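Local coordinates for enolase (PDB 3UGV), which probably activates a carboxylate substrate by magnesium-assisted removal of an alpha proton, as in the enolase superfamily, at residues I107-K110 with T111-L115; L123-I126 with A127-V131; G229-M232 with A233-M236; N278-G281 with P282-H286; M298-F301 with M302-G305. All blocks are in the same frame, centred on the assembly; numbering follows the deposited sequence.

Contact 1: residues I107-K110 with T111-L115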
loop_
_atom_site.group_PDB
_atom_site.type_symbol
_atom_site.label_atom_id
_atom_site.label_comp_id
_atom_site.label_asym_id
_atom_site.label_seq_id
_atom_site.Cartn_x
_atom_site.Cartn_y
_atom_site.Cartn_z
ATOM N N ILE F 107 -14.979 12.004 34.520
ATOM C CA ILE F 107 -13.765 12.098 35.307
ATOM C C ILE F 107 -12.528 11.651 34.523
ATOM O O ILE F 107 -11.466 12.252 34.640
ATOM C CB ILE F 107 -13.894 11.274 36.587
ATOM C CG1 ILE F 107 -14.922 11.918 37.519
ATOM C CG2 ILE F 107 -12.552 11.130 37.261
ATOM C CD1 ILE F 107 -15.065 11.220 38.871
ATOM N N TYR F 108 -12.671 10.597 33.733
ATOM C CA TYR F 108 -11.572 10.102 32.912
ATOM C C TYR F 108 -11.126 11.220 31.972
ATOM O O TYR F 108 -9.936 11.460 31.806
ATOM C CB TYR F 108 -12.019 8.857 32.135
ATOM C CG TYR F 108 -10.983 8.215 31.221
ATOM C CD1 TYR F 108 -9.836 7.616 31.735
ATOM C CD2 TYR F 108 -11.180 8.167 29.844
ATOM C CE1 TYR F 108 -8.901 7.013 30.900
ATOM C CE2 TYR F 108 -10.252 7.566 29.002
ATOM C CZ TYR F 108 -9.114 6.991 29.533
ATOM O OH TYR F 108 -8.191 6.393 28.691
ATOM N N ASP F 109 -12.081 11.932 31.382
ATOM C CA ASP F 109 -11.731 13.062 30.530
ATOM C C ASP F 109 -11.062 14.208 31.303
ATOM O O ASP F 109 -10.032 14.723 30.869
ATOM C CB ASP F 109 -12.943 13.568 29.759
ATOM C CG ASP F 109 -12.647 14.842 28.993
ATOM O OD1 ASP F 109 -12.045 14.739 27.898
ATOM O OD2 ASP F 109 -13.013 15.940 29.486
ATOM N N LYS F 110 -11.633 14.590 32.446
ATOM C CA LYS F 110 -11.084 15.680 33.271
ATOM C C LYS F 110 -9.686 15.396 33.841
ATOM O O LYS F 110 -8.842 16.285 33.872
ATOM C CB LYS F 110 -12.038 16.043 34.420
ATOM C CG LYS F 110 -13.433 16.511 33.983
ATOM C CD LYS F 110 -14.360 16.711 35.187
ATOM C CE LYS F 110 -15.748 17.166 34.753
ATOM N NZ LYS F 110 -16.618 17.480 35.923
ATOM N N THR F 111 -9.450 14.170 34.307
ATOM C CA THR F 111 -8.131 13.801 34.820
ATOM C C THR F 111 -7.043 13.804 33.737
ATOM O O THR F 111 -5.935 14.300 33.965
ATOM C CB THR F 111 -8.143 12.440 35.544
ATOM O OG1 THR F 111 -8.511 11.397 34.628
ATOM C CG2 THR F 111 -9.125 12.465 36.704
ATOM N N ARG F 112 -7.357 13.258 32.565
ATOM C CA ARG F 112 -6.412 13.250 31.448
ATOM C C ARG F 112 -6.130 14.643 30.884
ATOM O O ARG F 112 -4.997 14.935 30.492
ATOM C CB ARG F 112 -6.878 12.310 30.340
ATOM C CG ARG F 112 -6.835 10.842 30.742
ATOM C CD ARG F 112 -7.105 9.929 29.552
ATOM N NE ARG F 112 -5.877 9.419 28.950
ATOM C CZ ARG F 112 -5.775 9.066 27.673
ATOM N NH1 ARG F 112 -6.830 9.183 26.873
ATOM N NH2 ARG F 112 -4.625 8.606 27.192
ATOM N N LYS F 113 -7.148 15.502 30.840
ATOM C CA LYS F 113 -6.940 16.888 30.409
ATOM C C LYS F 113 -6.014 17.645 31.360
ATOM O O LYS F 113 -5.192 18.444 30.917
ATOM C CB LYS F 113 -8.261 17.655 30.294
ATOM C CG LYS F 113 -9.082 17.373 29.042
ATOM C CD LYS F 113 -10.281 18.337 28.968
ATOM C CE LYS F 113 -11.355 17.883 27.972
ATOM N NZ LYS F 113 -10.882 17.815 26.557
ATOM N N SER F 114 -6.146 17.404 32.663
ATOM C CA SER F 114 -5.361 18.157 33.649
ATOM C C SER F 114 -3.849 17.937 33.491
ATOM O O SER F 114 -3.045 18.800 33.875
ATOM C CB SER F 114 -5.792 17.824 35.081
ATOM O OG SER F 114 -5.303 16.551 35.493
ATOM N N LEU F 115 -3.470 16.786 32.929
ATOM C CA LEU F 115 -2.059 16.445 32.756
ATOM C C LEU F 115 -1.579 16.316 31.296
ATOM O O LEU F 115 -0.472 15.813 31.053
ATOM C CB LEU F 115 -1.712 15.165 33.533
ATOM C CG LEU F 115 -1.714 15.204 35.069
ATOM C CD1 LEU F 115 -1.144 13.900 35.617
ATOM C CD2 LEU F 115 -0.931 16.401 35.605
#
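Thr111 sits one turn beyond Ile107 and meets it through both backbone and side chain. Its N donates to Ile107 O at 2.8 Å, and its methyl CG2 lies 3.7 Å from Ile107 CG2. The hydroxyl turns back over the preceding turn: with OG1 set between the backbone N and the carbonyl carbon (chi1 62°), it reaches Ile107 O at 3.1 Å and Tyr108 O at 3.2 Å.

Tyr108 and Arg112 make the other main pair, running side by side in the same direction. The aliphatic part of the arginine does the touching: CD rests over one face of the Tyr108 ring, 3.8 Å from its centroid, a CH-pi contact. The guanidinium is turned 15° from the ring plane and has Tyr108 OH over one of its faces, towards the rim.

On the exposed flank, Asp109 OD1 and Lys113 NZ form a salt bridge at 3.6 Å. Near the end of this segment Ser114 OG donates to Thr111 O at 2.8 Å. Ile107 and Thr111 look onto helices 83-97 and 123-142, while Tyr108 also reaches helix 306-320. This is the i to i+4 pairing of an amphipathic alpha-helix, here in the N-terminal capping domain of the mandelate racemase and muconate lactonizing enzyme family.

Contact 2: residues L123-I126 with A127-V131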
loop_
_atom_site.group_PDB
_atom_site.type_symbol
_atom_site.label_atom_id
_atom_site.label_comp_id
_atom_site.label_asym_id
_atom_site.label_seq_id
_atom_site.Cartn_x
_atom_site.Cartn_y
_atom_site.Cartn_z
ATOM N N LEU F 123 3.161 8.143 33.376
ATOM C CA LEU F 123 2.690 8.408 34.739
ATOM C C LEU F 123 1.322 9.084 34.812
ATOM O O LEU F 123 0.552 8.793 35.720
ATOM C CB LEU F 123 3.725 9.214 35.532
ATOM C CG LEU F 123 5.037 8.477 35.833
ATOM C CD1 LEU F 123 6.174 9.452 36.159
ATOM C CD2 LEU F 123 4.847 7.453 36.954
ATOM N N SER F 124 1.029 9.974 33.862
ATOM C CA SER F 124 -0.270 10.665 33.814
ATOM C C SER F 124 -1.422 9.660 33.704
ATOM O O SER F 124 -2.374 9.693 34.479
ATOM C CB SER F 124 -0.350 11.628 32.619
ATOM O OG SER F 124 0.771 12.483 32.529
ATOM N N MET F 125 -1.315 8.787 32.708
ATOM C CA MET F 125 -2.291 7.752 32.439
ATOM C C MET F 125 -2.494 6.869 33.680
ATOM O O MET F 125 -3.620 6.511 34.025
ATOM C CB MET F 125 -1.818 6.913 31.235
ATOM C CG MET F 125 -2.742 5.758 30.830
ATOM S SD MET F 125 -4.434 6.328 30.583
ATOM C CE MET F 125 -4.690 5.834 28.883
ATOM N N ILE F 126 -1.392 6.540 34.352
ATOM C CA ILE F 126 -1.428 5.650 35.508
ATOM C C ILE F 126 -2.212 6.211 36.705
ATOM O O ILE F 126 -2.948 5.475 37.372
ATOM C CB ILE F 126 -0.011 5.227 35.929
ATOM C CG1 ILE F 126 0.641 4.439 34.789
ATOM C CG2 ILE F 126 -0.062 4.376 37.183
ATOM C CD1 ILE F 126 1.983 3.868 35.123
ATOM N N ALA F 127 -2.068 7.505 36.973
ATOM C CA ALA F 127 -2.813 8.106 38.067
ATOM C C ALA F 127 -4.292 8.121 37.715
ATOM O O ALA F 127 -5.135 7.741 38.534
ATOM C CB ALA F 127 -2.328 9.494 38.351
ATOM N N ALA F 128 -4.602 8.538 36.491
ATOM C CA ALA F 128 -5.988 8.550 36.019
ATOM C C ALA F 128 -6.636 7.164 36.009
ATOM O O ALA F 128 -7.812 7.046 36.309
ATOM C CB ALA F 128 -6.089 9.185 34.640
ATOM N N SER F 129 -5.875 6.128 35.650
ATOM C CA SER F 129 -6.413 4.764 35.576
ATOM C C SER F 129 -6.812 4.252 36.958
ATOM O O SER F 129 -7.832 3.584 37.117
ATOM C CB SER F 129 -5.402 3.811 34.932
ATOM O OG SER F 129 -5.214 4.096 33.557
ATOM N N GLY F 130 -6.005 4.589 37.959
ATOM C CA GLY F 130 -6.290 4.223 39.337
ATOM C C GLY F 130 -7.561 4.862 39.865
ATOM O O GLY F 130 -8.332 4.229 40.600
ATOM N N VAL F 131 -7.771 6.127 39.508
ATOM C CA VAL F 131 -8.988 6.831 39.884
ATOM C C VAL F 131 -10.144 6.161 39.179
ATOM O O VAL F 131 -11.168 5.867 39.789
ATOM C CB VAL F 131 -8.943 8.302 39.441
ATOM C CG1 VAL F 131 -10.330 8.912 39.471
ATOM C CG2 VAL F 131 -7.961 9.092 40.300
#
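Met125 O is approached twice by Ser129, one helical turn on. The backbone N of Ser129 donates to it at 2.8 Å, and Ser129 OG lies 2.9 Å from the same oxygen. The hydroxyl gets there because OG stands beside its own backbone N, anti to the carbonyl carbon (chi1 -68°), a position that turns it back toward the preceding carbonyl. Met302 O also lies within reach of this hydroxyl, as a weak bond.

The Met125 side chain follows the same flank. It leaves anti to its backbone N and then bends at chi2 and chi3, which carries SD to 3.8 Å from Ser129 OG. Its CE goes on to Tyr108 and Arg112 of helix 104-114, while CG packs on Tyr280.

Ser124 O is the other shared acceptor. Ala128 N points almost straight at it from 3.2 Å (175° at the hydrogen), while Ala127 N adds a weak bond at 3.3 Å; the main partner of Ala127 N is Leu123 O at 3.2 Å. The hydroxyl of Ser124 has its own partner, Gly119 O.

Small residues line two sides of the helix: Ala127 meets Met93 and Ala128 meets Thr111. Leu123 packs on Leu123 of the second subunit. All the touching residues are buried, so the polar groups here rely on protein partners: the serine hydroxyls spend themselves on carbonyl oxygens, which lets a polar side chain lie within an otherwise apolar helix packing.

Contact 3: residues G229-M232 with A233-M236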
loop_
_atom_site.group_PDB
_atom_site.type_symbol
_atom_site.label_atom_id
_atom_site.label_comp_id
_atom_site.label_asym_id
_atom_site.label_seq_id
_atom_site.Cartn_x
_atom_site.Cartn_y
_atom_site.Cartn_z
ATOM N N GLY F 229 13.280 -8.439 26.590
ATOM C CA GLY F 229 14.700 -8.625 26.865
ATOM C C GLY F 229 15.632 -8.765 25.672
ATOM O O GLY F 229 16.853 -8.839 25.837
ATOM N N LEU F 230 15.074 -8.813 24.465
ATOM C CA LEU F 230 15.890 -9.105 23.291
ATOM C C LEU F 230 15.955 -7.911 22.371
ATOM O O LEU F 230 15.039 -7.096 22.342
ATOM C CB LEU F 230 15.322 -10.295 22.523
ATOM C CG LEU F 230 14.971 -11.531 23.342
ATOM C CD1 LEU F 230 14.487 -12.620 22.411
ATOM C CD2 LEU F 230 16.184 -12.004 24.134
ATOM N N ASP F 231 17.043 -7.812 21.615
ATOM C CA ASP F 231 17.105 -6.851 20.521
ATOM C C ASP F 231 16.610 -7.593 19.287
ATOM O O ASP F 231 16.348 -8.790 19.369
ATOM C CB ASP F 231 18.516 -6.252 20.355
ATOM C CG ASP F 231 19.558 -7.255 19.795
ATOM O OD1 ASP F 231 19.200 -8.214 19.064
ATOM O OD2 ASP F 231 20.763 -7.057 20.071
ATOM N N MET F 232 16.459 -6.905 18.160
ATOM C CA MET F 232 15.840 -7.532 17.005
ATOM C C MET F 232 16.605 -8.742 16.479
ATOM O O MET F 232 15.995 -9.744 16.100
ATOM C CB MET F 232 15.574 -6.511 15.895
ATOM C CG MET F 232 14.191 -5.898 15.986
ATOM S SD MET F 232 12.867 -7.138 15.960
ATOM C CE MET F 232 12.951 -7.675 14.245
ATOM N N ALA F 233 17.932 -8.654 16.453
ATOM C CA ALA F 233 18.738 -9.778 15.981
ATOM C C ALA F 233 18.518 -10.997 16.873
ATOM O O ALA F 233 18.160 -12.083 16.395
ATOM C CB ALA F 233 20.195 -9.413 15.932
ATOM N N GLU F 234 18.705 -10.812 18.172
ATOM C CA GLU F 234 18.471 -11.899 19.109
ATOM C C GLU F 234 17.044 -12.409 18.993
ATOM O O GLU F 234 16.797 -13.604 19.132
ATOM C CB GLU F 234 18.762 -11.454 20.543
ATOM C CG GLU F 234 20.228 -11.131 20.803
ATOM C CD GLU F 234 20.441 -10.333 22.100
ATOM O OE1 GLU F 234 19.486 -9.659 22.578
ATOM O OE2 GLU F 234 21.576 -10.380 22.635
ATOM N N ALA F 235 16.093 -11.516 18.733
ATOM C CA ALA F 235 14.706 -11.964 18.708
ATOM C C ALA F 235 14.406 -12.814 17.481
ATOM O O ALA F 235 13.615 -13.757 17.542
ATOM C CB ALA F 235 13.741 -10.794 18.799
ATOM N N MET F 236 15.024 -12.478 16.361
ATOM C CA MET F 236 14.774 -13.230 15.141
ATOM C C MET F 236 15.289 -14.646 15.356
ATOM O O MET F 236 14.585 -15.612 15.101
ATOM C CB MET F 236 15.440 -12.560 13.932
ATOM C CG MET F 236 14.798 -11.229 13.542
ATOM S SD MET F 236 15.579 -10.490 12.097
ATOM C CE MET F 236 15.281 -11.815 10.901
HETATM O O HOH W 1 23.136 -8.606 20.073
#
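Asp231 and Glu234 grip each other's backbones in a capping box at the start of helix 232-242. Glu234 N donates to Asp231 OD1 at 2.8 Å, nearly along the C-O axis of that oxygen. In return Asp231 N donates to Glu234 OE1 at 3.2 Å, a straight bond (170° at the hydrogen) that meets OE1 on its anti side. Asp231 CG lies between its backbone N and carbonyl carbon (chi1 71°), which swings OD1 over the first turn of the helix.

The price is two carboxylates stacked with their planes 23° apart, OD1 of Asp231 only 3.8 Å from OE1 of Glu234. The backbone N-H groups at the helix start probably offset part of this repulsion. This is the solvent side: water 1 donates to Asp231 OD2 at 2.8 Å and weakly to Glu234 OE2. With an alanine here instead of Asp231, Glu234 N would probably lose its capping acceptor and the first turn would be freer to fray.

The inner side is packed with apolar groups. Leu230 CB meets Ala235 CB at 4.1 Å, and its CD1 reaches 3.8 Å from Ala235 CA. Met232, bent at chi2 and chi3, brings CE to 4.1 Å from Met236 CG.

Met232 and Ala235 also rest on Val254, in the loop that follows strand 249-251. Met232 and Met236 touch Gly321 and Pro272 of the third subunit. The capped turn thus takes the chain from the loop after barrel strand 221-225 into helix 232-242, against the loop of the next strand and a subunit interface.

Contact 4: residues N278-G281 with P282-H286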
loop_
_atom_site.group_PDB
_atom_site.type_symbol
_atom_site.label_atom_id
_atom_site.label_comp_id
_atom_site.label_asym_id
_atom_site.label_seq_id
_atom_site.Cartn_x
_atom_site.Cartn_y
_atom_site.Cartn_z
ATOM N N ASN F 278 1.803 -2.816 27.498
ATOM C CA ASN F 278 2.374 -1.464 27.519
ATOM C C ASN F 278 1.655 -0.449 26.630
ATOM O O ASN F 278 2.177 0.642 26.398
ATOM C CB ASN F 278 3.847 -1.501 27.142
ATOM C CG ASN F 278 4.733 -1.947 28.295
ATOM O OD1 ASN F 278 4.990 -1.186 29.235
ATOM N ND2 ASN F 278 5.209 -3.183 28.224
ATOM N N PHE F 279 0.480 -0.822 26.120
ATOM C CA PHE F 279 -0.383 0.103 25.388
ATOM C C PHE F 279 -0.897 1.199 26.324
ATOM O O PHE F 279 -1.630 0.917 27.275
ATOM C CB PHE F 279 -1.616 -0.623 24.848
ATOM C CG PHE F 279 -1.349 -1.521 23.679
ATOM C CD1 PHE F 279 -0.177 -1.417 22.949
ATOM C CD2 PHE F 279 -2.294 -2.465 23.300
ATOM C CE1 PHE F 279 0.047 -2.231 21.874
ATOM C CE2 PHE F 279 -2.067 -3.294 22.232
ATOM C CZ PHE F 279 -0.897 -3.170 21.508
ATOM N N TYR F 280 -0.541 2.445 26.056
ATOM C CA TYR F 280 -1.117 3.554 26.816
ATOM C C TYR F 280 -2.351 4.120 26.110
ATOM O O TYR F 280 -2.258 5.088 25.359
ATOM C CB TYR F 280 -0.064 4.637 27.076
ATOM C CG TYR F 280 0.908 4.234 28.159
ATOM C CD1 TYR F 280 0.603 4.454 29.499
ATOM C CD2 TYR F 280 2.116 3.601 27.846
ATOM C CE1 TYR F 280 1.474 4.069 30.502
ATOM C CE2 TYR F 280 2.989 3.199 28.840
ATOM C CZ TYR F 280 2.664 3.441 30.171
ATOM O OH TYR F 280 3.521 3.052 31.177
ATOM N N GLY F 281 -3.501 3.490 26.335
ATOM C CA GLY F 281 -4.751 3.933 25.735
ATOM C C GLY F 281 -5.158 3.169 24.477
ATOM O O GLY F 281 -4.331 2.529 23.824
ATOM N N PRO F 282 -6.448 3.233 24.126
ATOM C CA PRO F 282 -6.987 2.483 22.985
ATOM C C PRO F 282 -6.475 2.982 21.641
ATOM O O PRO F 282 -6.371 2.211 20.684
ATOM C CB PRO F 282 -8.512 2.720 23.082
ATOM C CG PRO F 282 -8.759 3.227 24.489
ATOM C CD PRO F 282 -7.494 3.926 24.909
ATOM N N ARG F 283 -6.179 4.266 21.543
ATOM C CA ARG F 283 -5.634 4.765 20.291
ATOM C C ARG F 283 -4.292 4.070 20.021
ATOM O O ARG F 283 -3.966 3.740 18.879
ATOM C CB ARG F 283 -5.517 6.294 20.277
ATOM C CG ARG F 283 -4.672 6.846 19.114
ATOM C CD ARG F 283 -4.925 8.318 18.918
ATOM N NE ARG F 283 -6.304 8.547 18.494
ATOM C CZ ARG F 283 -7.007 9.643 18.766
ATOM N NH1 ARG F 283 -6.464 10.623 19.469
ATOM N NH2 ARG F 283 -8.256 9.755 18.343
ATOM N N GLU F 284 -3.531 3.808 21.074
ATOM C CA GLU F 284 -2.247 3.129 20.913
ATOM C C GLU F 284 -2.427 1.700 20.390
ATOM O O GLU F 284 -1.697 1.268 19.501
ATOM C CB GLU F 284 -1.486 3.133 22.220
ATOM C CG GLU F 284 0.009 3.197 22.074
ATOM C CD GLU F 284 0.670 3.693 23.355
ATOM O OE1 GLU F 284 1.263 2.864 24.091
ATOM O OE2 GLU F 284 0.579 4.916 23.626
ATOM N N MET F 285 -3.412 0.985 20.927
ATOM C CA MET F 285 -3.773 -0.342 20.429
ATOM C C MET F 285 -4.148 -0.285 18.936
ATOM O O MET F 285 -3.722 -1.113 18.120
ATOM C CB MET F 285 -4.956 -0.922 21.226
ATOM C CG MET F 285 -5.358 -2.334 20.747
ATOM S SD MET F 285 -6.793 -3.021 21.591
ATOM C CE MET F 285 -6.060 -3.469 23.150
ATOM N N HIS F 286 -4.953 0.705 18.588
ATOM C CA HIS F 286 -5.426 0.875 17.219
ATOM C C HIS F 286 -4.234 1.083 16.262
ATOM O O HIS F 286 -4.198 0.525 15.159
ATOM C CB HIS F 286 -6.450 2.034 17.192
ATOM C CG HIS F 286 -6.516 2.779 15.895
ATOM N ND1 HIS F 286 -7.143 2.274 14.774
ATOM C CD2 HIS F 286 -6.062 4.009 15.551
ATOM C CE1 HIS F 286 -7.061 3.156 13.794
ATOM N NE2 HIS F 286 -6.406 4.217 14.238
HETATM O O HOH W 2 -3.995 6.002 23.217
#
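Pro282 opens helix 282-290 directly behind Gly281, the N-cap residue. Gly281 has a positive phi at which a CB would jam against the preceding carbonyl oxygen, so the turn calls for glycine. Pro282 itself can donate no backbone hydrogen bond, a cost that is small in the first turn of a helix.

Arg283 leads its side chain out of the contact, to Asp257 of the second subunit and Ala319 O of the fourth.

Glu284 folds back over the loop and carries most of the polar chemistry. Tyr280 N donates to its OE1 at 2.7 Å and in a nearly straight line (177° at the hydrogen), but arrives from above the carboxylate, 73° out of its plane. The same OE1 stands 3.3 Å from Asn278 O, an acceptor facing an acceptor. OE2 runs alongside Tyr280 CB at 3.5 Å. The backbone N of Glu284 makes a weak bond to Gly281 O at 3.1 Å, and water 2 bridges this N to Tyr280 O.

Met285 N bonds weakly to Gly281 O at 3.4 Å, while its CA sits over one face of the Phe279 ring, 4.0 Å from the centroid in a CH-pi contact. CG, anti to the backbone N (chi1 -179°), is thereby set 3.7 Å from Phe279 CE2, the two side chains crossing at about a right angle.

Phe279 and Met285 both pack on Val297 of strand 296-297, with Ile304 beyond Phe279 and Ala313 of helix 306-320 beyond Met285. The contact therefore joins the loop after barrel strand 273-275 to its own helix and to the next strand-helix unit.

Contact 5: residues M298-F301 with M302-G305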
loop_
_atom_site.group_PDB
_atom_site.type_symbol
_atom_site.label_atom_id
_atom_site.label_comp_id
_atom_site.label_asym_id
_atom_site.label_seq_id
_atom_site.Cartn_x
_atom_site.Cartn_y
_atom_site.Cartn_z
ATOM N N MET F 298 -2.934 -7.829 25.121
ATOM C CA MET F 298 -3.307 -7.950 26.534
ATOM C C MET F 298 -3.053 -6.652 27.299
ATOM O O MET F 298 -1.994 -6.482 27.901
ATOM C CB MET F 298 -2.567 -9.120 27.221
ATOM C CG MET F 298 -1.058 -9.124 26.958
ATOM S SD MET F 298 -0.171 -10.488 27.778
ATOM C CE MET F 298 0.002 -9.827 29.426
ATOM N N PRO F 299 -4.033 -5.734 27.297
ATOM C CA PRO F 299 -3.837 -4.450 27.985
ATOM C C PRO F 299 -3.727 -4.588 29.505
ATOM O O PRO F 299 -4.340 -5.464 30.116
ATOM C CB PRO F 299 -5.096 -3.658 27.616
ATOM C CG PRO F 299 -5.588 -4.305 26.382
ATOM C CD PRO F 299 -5.297 -5.763 26.554
ATOM N N ASP F 300 -2.916 -3.719 30.088
ATOM C CA ASP F 300 -2.739 -3.605 31.521
ATOM C C ASP F 300 -3.622 -2.449 31.992
ATOM O O ASP F 300 -3.637 -1.397 31.352
ATOM C CB ASP F 300 -1.266 -3.296 31.797
ATOM C CG ASP F 300 -0.997 -2.987 33.250
ATOM O OD1 ASP F 300 -1.322 -1.863 33.679
ATOM O OD2 ASP F 300 -0.457 -3.861 33.962
ATOM N N PHE F 301 -4.344 -2.625 33.102
ATOM C CA PHE F 301 -5.355 -1.635 33.532
ATOM C C PHE F 301 -4.830 -0.267 33.994
ATOM O O PHE F 301 -5.529 0.747 33.879
ATOM C CB PHE F 301 -6.314 -2.241 34.567
ATOM C CG PHE F 301 -7.144 -3.356 34.007
ATOM C CD1 PHE F 301 -8.314 -3.082 33.313
ATOM C CD2 PHE F 301 -6.726 -4.668 34.121
ATOM C CE1 PHE F 301 -9.065 -4.100 32.766
ATOM C CE2 PHE F 301 -7.475 -5.697 33.575
ATOM C CZ PHE F 301 -8.641 -5.414 32.893
ATOM N N MET F 302 -3.613 -0.220 34.518
ATOM C CA MET F 302 -3.071 1.081 34.874
ATOM C C MET F 302 -2.602 1.859 33.642
ATOM O O MET F 302 -2.484 3.082 33.695
ATOM C CB MET F 302 -1.957 0.970 35.912
ATOM C CG MET F 302 -0.604 0.709 35.328
ATOM S SD MET F 302 0.696 0.774 36.576
ATOM C CE MET F 302 2.075 0.091 35.653
ATOM N N ARG F 303 -2.375 1.158 32.528
ATOM C CA ARG F 303 -1.830 1.791 31.329
ATOM C C ARG F 303 -2.890 2.045 30.256
ATOM O O ARG F 303 -2.830 3.048 29.550
ATOM C CB ARG F 303 -0.690 0.959 30.733
ATOM C CG ARG F 303 0.547 0.830 31.609
ATOM C CD ARG F 303 1.741 0.208 30.856
ATOM N NE ARG F 303 2.855 -0.063 31.766
ATOM C CZ ARG F 303 3.145 -1.262 32.283
ATOM N NH1 ARG F 303 2.423 -2.330 31.970
ATOM N NH2 ARG F 303 4.165 -1.401 33.120
ATOM N N ILE F 304 -3.853 1.134 30.128
ATOM C CA ILE F 304 -4.872 1.276 29.098
ATOM C C ILE F 304 -5.911 2.354 29.429
ATOM O O ILE F 304 -6.633 2.817 28.543
ATOM C CB ILE F 304 -5.601 -0.057 28.811
ATOM C CG1 ILE F 304 -6.325 0.007 27.457
ATOM C CG2 ILE F 304 -6.579 -0.384 29.927
ATOM C CD1 ILE F 304 -5.432 -0.315 26.260
ATOM N N GLY F 305 -6.002 2.732 30.703
ATOM C CA GLY F 305 -6.973 3.725 31.143
ATOM C C GLY F 305 -8.097 3.142 31.990
ATOM O O GLY F 305 -9.254 3.560 31.884
#
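Asp300 N-caps the short, weakly bonded helix 301-304 that follows barrel strand 296-297, holding Met302 and Arg303 on its carboxylate. Met302 N donates to Asp300 OD1 at 2.9 Å, coming from above the carboxylate plane, and Arg303 N adds a weak bond to the same oxygen. CG lies anti to the backbone N (chi1 173°), which brings OD1 round to these donors.

Backbone bonds double the grip: Asp300 O accepts from Ile304 N at 2.8 Å and from Arg303 N at 3.1 Å.

Among charges, Asp300 OD2 and Arg303 NH1 form a long salt bridge of 3.8 Å, with the oxygen well out of the guanidinium plane and no N-H aimed at it. Closer partners hold each end: His327 ND1 for Asp300 OD2, Glu277 O and Phe117 O of the second subunit for the guanidinium. The Asp300-His327 pair is consistent with the His-Asp dyad of mandelate racemase relatives. Were a leucine to stand at Asp300, Met302 N and His327 ND1 would both probably be left without this acceptor.

The apolar part lies on the other flank. Pro299 and Ile304 run side by side, with Pro299 CB 3.6 Å from Ile304 CD1.

How the contacts relate
All five contacts are local, two along helices and three at helix starts, in series along the chain; none closes a long loop, and none nests in or crosses another. Contacts 1 and 2 belong to the consecutive helices 104-114 and 123-142 and meet through Leu115 on Ser124. Contact 3 stands apart in the barrel, its centre about 23 Å from that of contact 4. Contacts 4 and 5 occupy successive strand-helix units and touch through Met285 CE and Pro299 CG; Tyr280 OH also bonds weakly to Arg303 NE. Contact 2 leans on both, and Tyr108 of contact 1 reaches Gly305, tying helices of the N-terminal domain to the barrel loops. Contacts 2, 4 and 5 also meet the second subunit.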